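Long-range contact in sortase (Actinomyces oris, PDB 5UTT), which probably acts as a cysteine transpeptidase of the sortase family, joining surface proteins to the cell envelope: residues A[116-121]-A[162-167]. Sequence-based numbering, arbitrary orientation.
Sequences GHELVK and RWIVHA
E118 and I164 face each other as an antiparallel hydrogen-bonded pair, E118 N giving to I164 O and I164 N to E118 O, each at 2.9 Å. Toward the loop end V120 and R162 repeat this pair of hydrogen bonds, with R162 N 2.8 Å from V120 O and V120 N 3.1 Å from R162 O. At the other end H166 N gives to G116 O at 3.0 Å. The intervening pairs, H117 with V165 and L119 with W163, are non-hydrogen-bonded; there H117 CA brings a C-H to I164 O.

On the face of these two pairs, the imidazole of H117 is stacked, strongly offset, against the six-membered ring of W163, planes 8° apart, CD2 of H117 coming 3.4 Å from W163 CZ2. A flat polar ring suits this exposed site, since one face can rest on the indole. A chi1 of -168° carries that indole over toward the partner strand, where L119 CD2 lies 3.9 Å from W163 CE3, an apolar contact. On the other face beta-branched V120 and I164, well suited to extended backbone, touch through CG2 and CG1 at 3.7 Å; wholly apolar I164 fits its buried place. E118 OE2 comes within 3.4 Å of H166 ND1, while buried H166 has its NE2 satisfied by V127 O and R162 NH1 turns away to N159 O.

In the sortase beta fold, strand 161-174 runs between 108-120 and 142-150, antiparallel to both. Backbone bonds from W163 to T148 and V165 to L146 continue the ladder into 142-150, and V165 packs on I101 of strand 100-104.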
# COMPACT_ATOMS: atom_id res chain seq x y z
N GLY A 116 10.13 7.61 1.06
CA GLY A 116 9.93 8.95 0.53
C GLY A 116 8.54 9.09 -0.10
O GLY A 116 7.81 8.10 -0.24
N HIS A 117 8.19 10.32 -0.47
CA HIS A 117 6.99 10.58 -1.26
C HIS A 117 7.29 11.43 -2.48
O HIS A 117 8.35 12.09 -2.55
CB HIS A 117 5.89 11.23 -0.41
CG HIS A 117 6.01 12.71 -0.27
ND1 HIS A 117 6.81 13.30 0.68
CD2 HIS A 117 5.40 13.72 -0.93
CE1 HIS A 117 6.71 14.62 0.58
NE2 HIS A 117 5.84 14.89 -0.38
N GLU A 118 6.40 11.37 -3.45
CA GLU A 118 6.50 12.14 -4.68
C GLU A 118 5.17 12.79 -4.96
O GLU A 118 4.17 12.21 -4.68
CB GLU A 118 6.84 11.22 -5.83
CG GLU A 118 8.22 10.61 -5.69
CD GLU A 118 8.35 9.29 -6.32
OE1 GLU A 118 7.34 8.70 -6.78
OE2 GLU A 118 9.52 8.82 -6.32
N LEU A 119 5.21 13.98 -5.54
CA LEU A 119 4.06 14.57 -6.22
C LEU A 119 4.33 14.60 -7.73
O LEU A 119 5.31 15.24 -8.16
CB LEU A 119 3.80 16.01 -5.76
CG LEU A 119 2.84 16.14 -4.59
CD1 LEU A 119 2.70 17.59 -4.16
CD2 LEU A 119 1.47 15.55 -4.95
N VAL A 120 3.49 13.92 -8.49
CA VAL A 120 3.66 13.72 -9.95
C VAL A 120 2.40 13.95 -10.75
O VAL A 120 1.29 13.90 -10.20
CB VAL A 120 4.21 12.32 -10.31
CG1 VAL A 120 5.61 12.17 -9.72
CG2 VAL A 120 3.33 11.20 -9.82
N LYS A 121 2.57 14.14 -12.05
CA LYS A 121 1.44 14.06 -12.99
C LYS A 121 1.02 12.59 -13.18
O LYS A 121 1.85 11.66 -13.10
CB LYS A 121 1.81 14.70 -14.33
CG LYS A 121 1.93 16.20 -14.27
CD LYS A 121 2.65 16.74 -15.51
CE LYS A 121 4.17 16.56 -15.41
NZ LYS A 121 4.76 15.97 -16.63
N ARG A 162 -0.84 13.60 -8.43
CA ARG A 162 -0.97 12.36 -7.67
C ARG A 162 0.08 12.33 -6.56
O ARG A 162 1.27 12.48 -6.83
CB ARG A 162 -0.83 11.12 -8.58
CG ARG A 162 -1.78 11.08 -9.77
CD ARG A 162 -3.20 10.85 -9.30
NE ARG A 162 -4.14 10.62 -10.42
CZ ARG A 162 -4.82 11.59 -10.99
NH1 ARG A 162 -4.62 12.85 -10.58
NH2 ARG A 162 -5.68 11.32 -11.97
N TRP A 163 -0.36 12.11 -5.33
CA TRP A 163 0.55 11.91 -4.20
C TRP A 163 0.93 10.43 -4.11
O TRP A 163 0.09 9.54 -3.99
CB TRP A 163 -0.09 12.40 -2.91
CG TRP A 163 0.87 12.48 -1.77
CD1 TRP A 163 1.54 11.46 -1.13
CD2 TRP A 163 1.18 13.66 -1.04
NE1 TRP A 163 2.27 11.95 -0.07
CE2 TRP A 163 2.08 13.31 -0.02
CE3 TRP A 163 0.82 15.01 -1.18
CZ2 TRP A 163 2.59 14.25 0.85
CZ3 TRP A 163 1.33 15.93 -0.33
CH2 TRP A 163 2.20 15.55 0.68
N ILE A 164 2.24 10.18 -4.14
CA ILE A 164 2.79 8.83 -4.21
C ILE A 164 3.66 8.59 -2.97
O ILE A 164 4.48 9.41 -2.65
CB ILE A 164 3.73 8.64 -5.40
CG1 ILE A 164 3.10 9.18 -6.69
CG2 ILE A 164 4.17 7.17 -5.54
CD1 ILE A 164 1.84 8.46 -7.09
N VAL A 165 3.43 7.48 -2.28
CA VAL A 165 4.32 7.07 -1.17
C VAL A 165 4.99 5.75 -1.50
O VAL A 165 4.33 4.77 -1.81
CB VAL A 165 3.58 6.96 0.19
CG1 VAL A 165 4.48 6.42 1.32
CG2 VAL A 165 3.06 8.31 0.58
N HIS A 166 6.31 5.73 -1.36
CA HIS A 166 7.08 4.47 -1.50
C HIS A 166 7.56 3.93 -0.14
O HIS A 166 8.03 4.70 0.70
CB HIS A 166 8.31 4.71 -2.39
CG HIS A 166 7.99 4.99 -3.82
ND1 HIS A 166 8.46 6.10 -4.50
CD2 HIS A 166 7.16 4.36 -4.68
CE1 HIS A 166 7.98 6.09 -5.73
NE2 HIS A 166 7.18 5.05 -5.85
N ALA A 167 7.47 2.62 0.06
CA ALA A 167 7.95 1.96 1.28
C ALA A 167 8.71 0.68 0.89
O ALA A 167 8.25 -0.11 0.07
CB ALA A 167 6.82 1.67 2.27